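Local coordinates for protein probable chitinase A (PDB 4TX8) that probably hydrolyses chitin as a family 18 endochitinase and carries a carbohydrate-binding module of family 5/12, at residues A[177-188]-A[212-223]; A[225-236]-A[268-278]. One frame throughout, in Å; residues are numbered along the deposited sequence.

Contact 1 of 2, residues A[177-188]-A[212-223]; sequences VVLSLGGQNGSV and FDGIDLDLESGS. With CA (calcium ion), chain D.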
loop_
_atom_site.group_PDB
_atom_site.type_symbol
_atom_site.label_atom_id
_atom_site.label_comp_id
_atom_site.label_asym_id
_atom_site.label_seq_id
_atom_site.Cartn_x
_atom_site.Cartn_y
_atom_site.Cartn_z
ATOM N N VAL A 177 2.052 -11.751 3.859
ATOM C CA VAL A 177 0.723 -11.293 4.239
ATOM C C VAL A 177 0.823 -10.528 5.550
ATOM O O VAL A 177 1.106 -11.109 6.596
ATOM C CB VAL A 177 -0.268 -12.459 4.391
ATOM C CG1 VAL A 177 -1.663 -11.929 4.694
ATOM C CG2 VAL A 177 -0.281 -13.320 3.132
ATOM N N VAL A 178 0.603 -9.220 5.493
ATOM C CA VAL A 178 0.808 -8.395 6.674
ATOM C C VAL A 178 -0.478 -7.664 7.065
ATOM O O VAL A 178 -1.357 -7.436 6.236
ATOM C CB VAL A 178 1.977 -7.389 6.452
ATOM C CG1 VAL A 178 2.780 -7.776 5.216
ATOM C CG2 VAL A 178 1.482 -5.964 6.334
ATOM N N LEU A 179 -0.586 -7.329 8.346
ATOM C CA LEU A 179 -1.766 -6.666 8.880
ATOM C C LEU A 179 -1.539 -5.165 8.961
ATOM O O LEU A 179 -0.580 -4.717 9.582
ATOM C CB LEU A 179 -2.106 -7.226 10.263
ATOM C CG LEU A 179 -3.324 -6.612 10.950
ATOM C CD1 LEU A 179 -4.560 -6.805 10.089
ATOM C CD2 LEU A 179 -3.525 -7.214 12.333
ATOM N N SER A 180 -2.414 -4.382 8.337
ATOM C CA SER A 180 -2.247 -2.935 8.350
ATOM C C SER A 180 -3.020 -2.260 9.476
ATOM O O SER A 180 -4.173 -2.595 9.755
ATOM C CB SER A 180 -2.673 -2.322 7.016
ATOM O OG SER A 180 -2.471 -0.918 7.030
ATOM N N LEU A 181 -2.363 -1.305 10.119
ATOM C CA LEU A 181 -3.008 -0.443 11.095
ATOM C C LEU A 181 -3.455 0.831 10.396
ATOM O O LEU A 181 -2.620 1.606 9.919
ATOM C CB LEU A 181 -2.055 -0.114 12.245
ATOM C CG LEU A 181 -1.924 -1.067 13.436
ATOM C CD1 LEU A 181 -2.055 -2.525 13.031
ATOM C CD2 LEU A 181 -0.590 -0.827 14.123
ATOM N N GLY A 182 -4.763 1.044 10.324
ATOM C CA GLY A 182 -5.298 2.218 9.660
ATOM C C GLY A 182 -6.795 2.119 9.428
ATOM O O GLY A 182 -7.492 1.373 10.114
ATOM N N GLY A 183 -7.291 2.886 8.464
ATOM C CA GLY A 183 -8.689 2.840 8.082
ATOM C C GLY A 183 -9.623 3.482 9.088
ATOM O O GLY A 183 -9.207 4.247 9.953
ATOM N N GLN A 184 -10.901 3.148 8.976
ATOM C CA GLN A 184 -11.945 3.787 9.761
ATOM C C GLN A 184 -11.642 3.772 11.261
ATOM O O GLN A 184 -11.885 4.752 11.961
ATOM C CB GLN A 184 -13.277 3.106 9.478
ATOM C CG GLN A 184 -14.473 3.794 10.067
ATOM C CD GLN A 184 -15.744 3.083 9.687
ATOM O OE1 GLN A 184 -16.122 3.057 8.516
ATOM N NE2 GLN A 184 -16.397 2.470 10.668
ATOM N N ASN A 185 -11.090 2.663 11.742
ATOM C CA ASN A 185 -10.639 2.581 13.125
ATOM C C ASN A 185 -9.116 2.602 13.202
ATOM O O ASN A 185 -8.507 1.755 13.854
ATOM C CB ASN A 185 -11.190 1.321 13.794
ATOM C CG ASN A 185 -12.705 1.337 13.906
ATOM O OD1 ASN A 185 -13.307 2.371 14.190
ATOM N ND2 ASN A 185 -13.327 0.188 13.675
ATOM N N GLY A 186 -8.508 3.576 12.532
ATOM C CA GLY A 186 -7.061 3.688 12.494
ATOM C C GLY A 186 -6.513 4.766 13.408
ATOM O O GLY A 186 -5.437 5.311 13.160
ATOM N N SER A 187 -7.254 5.078 14.467
ATOM C CA SER A 187 -6.816 6.071 15.443
ATOM C C SER A 187 -6.233 5.391 16.673
ATOM O O SER A 187 -6.958 5.065 17.612
ATOM C CB SER A 187 -7.973 6.988 15.847
ATOM O OG SER A 187 -8.504 7.678 14.725
ATOM N N VAL A 188 -4.922 5.176 16.661
ATOM C CA VAL A 188 -4.242 4.514 17.767
ATOM C C VAL A 188 -3.787 5.510 18.830
ATOM O O VAL A 188 -3.235 6.562 18.509
ATOM C CB VAL A 188 -3.022 3.718 17.268
ATOM C CG1 VAL A 188 -2.392 2.934 18.406
ATOM C CG2 VAL A 188 -3.430 2.789 16.138
ATOM N N PHE A 212 0.124 -13.793 10.377
ATOM C CA PHE A 212 0.599 -12.634 9.627
ATOM C C PHE A 212 2.117 -12.520 9.742
ATOM O O PHE A 212 2.683 -12.838 10.784
ATOM C CB PHE A 212 -0.049 -11.348 10.140
ATOM C CG PHE A 212 -1.522 -11.259 9.879
ATOM C CD1 PHE A 212 -2.005 -11.171 8.584
ATOM C CD2 PHE A 212 -2.424 -11.224 10.931
ATOM C CE1 PHE A 212 -3.363 -11.074 8.343
ATOM C CE2 PHE A 212 -3.783 -11.124 10.696
ATOM C CZ PHE A 212 -4.252 -11.050 9.398
ATOM N N ASP A 213 2.773 -12.056 8.683
ATOM C CA ASP A 213 4.230 -11.933 8.692
ATOM C C ASP A 213 4.698 -10.712 9.475
ATOM O O ASP A 213 5.858 -10.627 9.873
ATOM C CB ASP A 213 4.776 -11.862 7.264
ATOM C CG ASP A 213 4.612 -13.163 6.514
ATOM O OD1 ASP A 213 5.367 -14.113 6.813
ATOM O OD2 ASP A 213 3.736 -13.235 5.625
ATOM N N GLY A 214 3.795 -9.763 9.686
ATOM C CA GLY A 214 4.144 -8.532 10.365
ATOM C C GLY A 214 3.075 -7.480 10.183
ATOM O O GLY A 214 1.920 -7.808 9.919
ATOM N N ILE A 215 3.452 -6.211 10.317
ATOM C CA ILE A 215 2.471 -5.135 10.271
ATOM C C ILE A 215 2.839 -4.016 9.304
ATOM O O ILE A 215 4.004 -3.833 8.941
ATOM C CB ILE A 215 2.251 -4.507 11.664
ATOM C CG1 ILE A 215 3.506 -3.760 12.119
ATOM C CG2 ILE A 215 1.832 -5.569 12.682
ATOM C CD1 ILE A 215 3.353 -3.067 13.460
ATOM N N ASP A 216 1.815 -3.273 8.897
ATOM C CA ASP A 216 1.965 -2.087 8.069
ATOM C C ASP A 216 1.389 -0.894 8.816
ATOM O O ASP A 216 0.294 -0.977 9.369
ATOM C CB ASP A 216 1.256 -2.271 6.723
ATOM C CG ASP A 216 1.255 -1.003 5.883
ATOM O OD1 ASP A 216 2.333 -0.618 5.387
ATOM O OD2 ASP A 216 0.174 -0.397 5.714
ATOM N N LEU A 217 2.120 0.215 8.841
ATOM C CA LEU A 217 1.627 1.410 9.513
ATOM C C LEU A 217 0.996 2.387 8.520
ATOM O O LEU A 217 1.686 3.040 7.738
ATOM C CB LEU A 217 2.754 2.093 10.286
ATOM C CG LEU A 217 3.524 1.199 11.260
ATOM C CD1 LEU A 217 4.619 1.994 11.951
ATOM C CD2 LEU A 217 2.584 0.561 12.281
ATOM N N ASP A 218 -0.327 2.471 8.560
ATOM C CA ASP A 218 -1.080 3.382 7.707
ATOM C C ASP A 218 -2.027 4.176 8.597
ATOM O O ASP A 218 -3.200 4.347 8.278
ATOM C CB ASP A 218 -1.846 2.598 6.636
ATOM C CG ASP A 218 -2.490 3.493 5.592
ATOM O OD1 ASP A 218 -2.066 4.656 5.450
ATOM O OD2 ASP A 218 -3.423 3.028 4.908
ATOM N N LEU A 219 -1.511 4.651 9.726
ATOM C CA LEU A 219 -2.366 5.117 10.813
ATOM C C LEU A 219 -2.214 6.593 11.169
ATOM O O LEU A 219 -2.811 7.059 12.140
ATOM C CB LEU A 219 -2.095 4.273 12.066
ATOM C CG LEU A 219 -0.634 3.962 12.431
ATOM C CD1 LEU A 219 0.161 5.205 12.819
ATOM C CD2 LEU A 219 -0.575 2.936 13.549
ATOM N N GLU A 220 -1.418 7.325 10.399
ATOM C CA GLU A 220 -0.973 8.643 10.839
ATOM C C GLU A 220 -2.084 9.689 10.878
ATOM O O GLU A 220 -2.018 10.642 11.652
ATOM C CB GLU A 220 0.170 9.143 9.950
ATOM C CG GLU A 220 -0.243 9.575 8.551
ATOM C CD GLU A 220 -0.172 8.451 7.537
ATOM O OE1 GLU A 220 -0.195 7.268 7.943
ATOM O OE2 GLU A 220 -0.084 8.759 6.329
ATOM N N SER A 221 -3.111 9.515 10.059
ATOM C CA SER A 221 -4.096 10.574 9.892
ATOM C C SER A 221 -5.034 10.696 11.083
ATOM O O SER A 221 -5.519 11.786 11.380
ATOM C CB SER A 221 -4.899 10.344 8.619
ATOM O OG SER A 221 -5.933 11.300 8.463
ATOM N N GLY A 222 -5.290 9.584 11.763
ATOM C CA GLY A 222 -6.153 9.609 12.929
ATOM C C GLY A 222 -5.431 9.466 14.258
ATOM O O GLY A 222 -6.056 9.532 15.313
ATOM N N SER A 223 -4.115 9.277 14.219
ATOM C CA SER A 223 -3.368 8.996 15.444
ATOM C C SER A 223 -2.608 10.204 15.990
ATOM O O SER A 223 -1.816 10.067 16.920
ATOM C CB SER A 223 -2.396 7.841 15.210
ATOM O OG SER A 223 -3.090 6.663 14.843
HETATM CA CA CA D . -0.819 6.670 5.497
HETATM O O HOH W 1 -5.224 7.176 10.778
HETATM O O HOH W 2 -3.118 7.735 5.246
#

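Contact 2 of 2, residues A[225-236]-A[268-278]; sequences IVVGAPVVSNLV and YGGNWGAYLPI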
loop_
_atom_site.group_PDB
_atom_site.type_symbol
_atom_site.label_atom_id
_atom_site.label_comp_id
_atom_site.label_asym_id
_atom_site.label_seq_id
_atom_site.Cartn_x
_atom_site.Cartn_y
_atom_site.Cartn_z
ATOM N N ILE A 225 -0.203 12.124 14.740
ATOM C CA ILE A 225 1.238 12.098 14.574
ATOM C C ILE A 225 1.709 13.483 14.147
ATOM O O ILE A 225 1.671 13.838 12.966
ATOM C CB ILE A 225 1.673 11.017 13.569
ATOM C CG1 ILE A 225 1.301 9.636 14.118
ATOM C CG2 ILE A 225 3.174 11.094 13.309
ATOM C CD1 ILE A 225 1.802 8.480 13.286
ATOM N N VAL A 226 2.110 14.269 15.142
ATOM C CA VAL A 226 2.651 15.599 14.924
ATOM C C VAL A 226 3.987 15.715 15.644
ATOM O O VAL A 226 4.288 14.921 16.537
ATOM C CB VAL A 226 1.698 16.707 15.423
ATOM C CG1 VAL A 226 0.377 16.665 14.665
ATOM C CG2 VAL A 226 1.468 16.579 16.920
ATOM N N VAL A 227 4.785 16.702 15.249
ATOM C CA VAL A 227 6.089 16.927 15.864
ATOM C C VAL A 227 5.961 17.175 17.364
ATOM O O VAL A 227 5.229 18.068 17.795
ATOM C CB VAL A 227 6.817 18.120 15.213
ATOM C CG1 VAL A 227 8.089 18.456 15.980
ATOM C CG2 VAL A 227 7.131 17.819 13.754
ATOM N N GLY A 228 6.662 16.367 18.154
ATOM C CA GLY A 228 6.686 16.543 19.595
ATOM C C GLY A 228 5.662 15.719 20.354
ATOM O O GLY A 228 5.665 15.703 21.585
ATOM N N ALA A 229 4.784 15.034 19.630
ATOM C CA ALA A 229 3.748 14.229 20.267
ATOM C C ALA A 229 4.337 12.950 20.852
ATOM O O ALA A 229 5.232 12.348 20.258
ATOM C CB ALA A 229 2.643 13.901 19.275
ATOM N N PRO A 230 3.842 12.537 22.030
ATOM C CA PRO A 230 4.294 11.311 22.701
ATOM C C PRO A 230 4.192 10.062 21.824
ATOM O O PRO A 230 5.000 9.148 21.979
ATOM C CB PRO A 230 3.350 11.208 23.901
ATOM C CG PRO A 230 2.988 12.616 24.202
ATOM C CD PRO A 230 2.892 13.297 22.862
ATOM N N VAL A 231 3.220 10.032 20.915
ATOM C CA VAL A 231 3.004 8.872 20.055
ATOM C C VAL A 231 4.227 8.579 19.180
ATOM O O VAL A 231 4.513 7.424 18.868
ATOM C CB VAL A 231 1.752 9.064 19.157
ATOM C CG1 VAL A 231 1.839 10.363 18.368
ATOM C CG2 VAL A 231 1.551 7.870 18.226
ATOM N N VAL A 232 4.956 9.626 18.804
ATOM C CA VAL A 232 6.134 9.479 17.954
ATOM C C VAL A 232 7.180 8.559 18.588
ATOM O O VAL A 232 7.669 7.628 17.946
ATOM C CB VAL A 232 6.774 10.847 17.651
ATOM C CG1 VAL A 232 8.070 10.669 16.882
ATOM C CG2 VAL A 232 5.801 11.728 16.876
ATOM N N SER A 233 7.507 8.813 19.852
ATOM C CA SER A 233 8.457 7.976 20.582
ATOM C C SER A 233 7.853 6.629 20.958
ATOM O O SER A 233 8.508 5.593 20.846
ATOM C CB SER A 233 8.942 8.684 21.848
ATOM O OG SER A 233 9.714 9.824 21.530
ATOM N N ASN A 234 6.603 6.647 21.408
ATOM C CA ASN A 234 5.963 5.435 21.899
ATOM C C ASN A 234 5.706 4.409 20.800
ATOM O O ASN A 234 5.727 3.209 21.057
ATOM C CB ASN A 234 4.653 5.778 22.608
ATOM C CG ASN A 234 4.872 6.572 23.883
ATOM O OD1 ASN A 234 5.967 6.570 24.448
ATOM N ND2 ASN A 234 3.829 7.251 24.344
ATOM N N LEU A 235 5.469 4.878 19.578
ATOM C CA LEU A 235 5.217 3.972 18.462
ATOM C C LEU A 235 6.472 3.174 18.114
ATOM O O LEU A 235 6.404 1.969 17.884
ATOM C CB LEU A 235 4.722 4.745 17.235
ATOM C CG LEU A 235 4.399 3.928 15.981
ATOM C CD1 LEU A 235 3.389 2.833 16.288
ATOM C CD2 LEU A 235 3.887 4.832 14.863
ATOM N N VAL A 236 7.616 3.850 18.081
ATOM C CA VAL A 236 8.890 3.188 17.816
ATOM C C VAL A 236 9.184 2.138 18.883
ATOM O O VAL A 236 9.581 1.014 18.575
ATOM C CB VAL A 236 10.052 4.197 17.759
ATOM C CG1 VAL A 236 11.390 3.474 17.711
ATOM C CG2 VAL A 236 9.894 5.117 16.558
ATOM N N TYR A 268 8.882 21.866 9.153
ATOM C CA TYR A 268 8.934 20.929 10.274
ATOM C C TYR A 268 8.069 21.426 11.427
ATOM O O TYR A 268 8.471 22.306 12.187
ATOM C CB TYR A 268 10.378 20.714 10.741
ATOM C CG TYR A 268 10.556 19.484 11.605
ATOM C CD1 TYR A 268 10.426 18.212 11.063
ATOM C CD2 TYR A 268 10.849 19.593 12.961
ATOM C CE1 TYR A 268 10.582 17.079 11.845
ATOM C CE2 TYR A 268 11.009 18.463 13.752
ATOM C CZ TYR A 268 10.874 17.208 13.187
ATOM O OH TYR A 268 11.029 16.080 13.960
ATOM N N GLY A 269 6.875 20.852 11.544
ATOM C CA GLY A 269 5.901 21.266 12.538
ATOM C C GLY A 269 4.545 20.689 12.183
ATOM O O GLY A 269 4.255 20.461 11.009
ATOM N N GLY A 270 3.710 20.452 13.188
ATOM C CA GLY A 270 2.445 19.778 12.956
ATOM C C GLY A 270 2.718 18.413 12.353
ATOM O O GLY A 270 3.632 17.712 12.787
ATOM N N ASN A 271 1.947 18.041 11.336
ATOM C CA ASN A 271 2.150 16.764 10.658
ATOM C C ASN A 271 3.386 16.743 9.765
ATOM O O ASN A 271 3.897 15.675 9.425
ATOM C CB ASN A 271 0.925 16.414 9.816
ATOM C CG ASN A 271 -0.334 16.313 10.638
ATOM O OD1 ASN A 271 -0.367 15.635 11.666
ATOM N ND2 ASN A 271 -1.380 16.997 10.198
ATOM N N TRP A 272 3.859 17.919 9.372
ATOM C CA TRP A 272 4.908 17.991 8.363
ATOM C C TRP A 272 6.267 17.577 8.921
ATOM O O TRP A 272 6.769 18.155 9.888
ATOM C CB TRP A 272 4.945 19.394 7.745
ATOM C CG TRP A 272 3.869 19.532 6.705
ATOM C CD1 TRP A 272 2.523 19.413 6.903
ATOM C CD2 TRP A 272 4.046 19.764 5.299
ATOM N NE1 TRP A 272 1.853 19.570 5.716
ATOM C CE2 TRP A 272 2.764 19.788 4.715
ATOM C CE3 TRP A 272 5.164 19.963 4.480
ATOM C CZ2 TRP A 272 2.565 20.002 3.351
ATOM C CZ3 TRP A 272 4.966 20.177 3.124
ATOM C CH2 TRP A 272 3.676 20.196 2.574
ATOM N N GLY A 273 6.835 16.542 8.309
ATOM C CA GLY A 273 8.073 15.941 8.773
ATOM C C GLY A 273 7.915 15.092 10.024
ATOM O O GLY A 273 8.893 14.553 10.536
ATOM N N ALA A 274 6.681 14.955 10.508
ATOM C CA ALA A 274 6.433 14.344 11.815
ATOM C C ALA A 274 6.771 12.855 11.865
ATOM O O ALA A 274 6.966 12.300 12.944
ATOM C CB ALA A 274 4.981 14.560 12.225
ATOM N N TYR A 275 6.844 12.212 10.705
ATOM C CA TYR A 275 7.114 10.778 10.648
ATOM C C TYR A 275 8.605 10.450 10.644
ATOM O O TYR A 275 8.990 9.298 10.843
ATOM C CB TYR A 275 6.467 10.167 9.405
ATOM C CG TYR A 275 5.741 8.870 9.661
ATOM C CD1 TYR A 275 6.410 7.653 9.613
ATOM C CD2 TYR A 275 4.383 8.862 9.947
ATOM C CE1 TYR A 275 5.740 6.464 9.845
ATOM C CE2 TYR A 275 3.709 7.683 10.178
ATOM C CZ TYR A 275 4.390 6.487 10.127
ATOM O OH TYR A 275 3.714 5.311 10.358
ATOM N N LEU A 276 9.443 11.456 10.410
ATOM C CA LEU A 276 10.873 11.215 10.211
ATOM C C LEU A 276 11.583 10.564 11.415
ATOM O O LEU A 276 12.397 9.661 11.223
ATOM C CB LEU A 276 11.578 12.521 9.822
ATOM C CG LEU A 276 11.141 13.138 8.486
ATOM C CD1 LEU A 276 11.743 14.521 8.297
ATOM C CD2 LEU A 276 11.502 12.238 7.311
ATOM N N PRO A 277 11.290 11.003 12.655
ATOM C CA PRO A 277 11.954 10.268 13.741
ATOM C C PRO A 277 11.411 8.848 13.935
ATOM O O PRO A 277 12.110 8.007 14.496
ATOM C CB PRO A 277 11.681 11.135 14.978
ATOM C CG PRO A 277 10.528 11.991 14.613
ATOM C CD PRO A 277 10.619 12.222 13.144
ATOM N N ILE A 278 10.194 8.581 13.470
ATOM C CA ILE A 278 9.644 7.228 13.525
ATOM C C ILE A 278 10.416 6.310 12.576
ATOM O O ILE A 278 10.816 5.205 12.949
ATOM C CB ILE A 278 8.144 7.206 13.166
ATOM C CG1 ILE A 278 7.345 8.032 14.178
ATOM C CG2 ILE A 278 7.624 5.774 13.113
ATOM C CD1 ILE A 278 5.876 8.182 13.826
HETATM O O HOH W 3 3.927 20.159 16.372
#

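Contact 1 of 2, residues A[177-188]-A[212-223]
S180 and D216 meet side by side on neighbouring parallel strands, and the S180 hydroxyl donates to D216 OD2 (OG to OD2, 3.0 Å) on that oxygen's anti lone pair. OG reaches it because it stands anti to the S180 backbone N (chi1 -178°). Y112 bonds to the same OD2 and S253 to OD1, fixing the rotation of the carboxylate. The backbone brackets this pair: D216 N gives to L179 O at 2.9 Å, and L181 N to D216 O at 2.8 Å. At the other end of the pairing D213 grips V177 twice, N to O and OD2 to N (2.9 Å), while L179 CB sits over the centre of the F212 ring, 4.0 Å from its centroid. Farther along, L219 CD2 packs against L181 CB at 3.6 Å, and S223 OG accepts from V188 N (3.0 Å) while donating to L219 O. Calcium is held by D218 OD1 (2.4 Å), both E220 oxygens, a water and A255 O; Q292 also hydrogen-bonds to D218 OD1. This is a right-handed beta-alpha-beta unit of a TIM barrel, and D213, D216, D218 and E220 spell the DxxDxDxE signature of family 18, whose closing glutamate is the general acid in relatives.

Contact 2 of 2, residues A[225-236]-A[268-278]
I278 drives its side chain between I225, V232 and L235, and here the contact is tight. Its CD1 lies 4.0 Å from I225 CG2 and equally near L235 CD2, while its CG1 meets V232 CG1 at 3.8 Å. The same V232 methyl, anti to its backbone N (chi1 174°), also presses on P277 CG at 3.6 Å. I225 CD1 goes on to touch Y275 CE2 at 3.7 Å, crossing the tyrosine obliquely, and I278 CD1 lies over the centre of one face of that ring. A274 turns its methyl toward the 225-227 backbone, CB against I225 O and V227 N. L235 rests on L217 of strand 214-218, so this apolar end faces the barrel wall. In TIM-barrel terms, the two segments belong to successive beta-alpha connections: 225-236 leads into helix 230-246, while the segment 268-278 comes after strand 251-254 and runs through consecutive beta turns into helix 276-281. Farther out the packing gives way to backbone and water. V227 N donates to G270 O at 2.9 Å, and a water links V227 O to G270 N. V227 itself is partly exposed; its CG2 makes a CH-pi contact over the face of the Y268 ring, 3.9 Å from the centroid and 12° off the normal, while CG1 reaches Y268 CE2. V226, beside it, lies along exposed G270, its CA 3.2 Å from G270 O, at the solvent margin of the loop pair.

How the contacts relate
Contact 1 and contact 2 follow one another along the chain, their centres about 16 Å apart: strand 214-218 of the first is succeeded by helix 230-246 of the second. They also touch directly. L217 CB lies 3.4 Å from Y275 OH, and L219 CD1 packs 3.7 Å from I225 CD1. Most telling is E220, a calcium ligand, whose CB sits 3.8 Å from Y275 CE2 and whose CA is 3.7 Å from I225 CD1, so the apolar end of contact 2 backs the calcium-binding residues of contact 1. The Y275 side chain itself stays about 7 Å from calcium at the nearest atoms, a second-shell neighbour of the site.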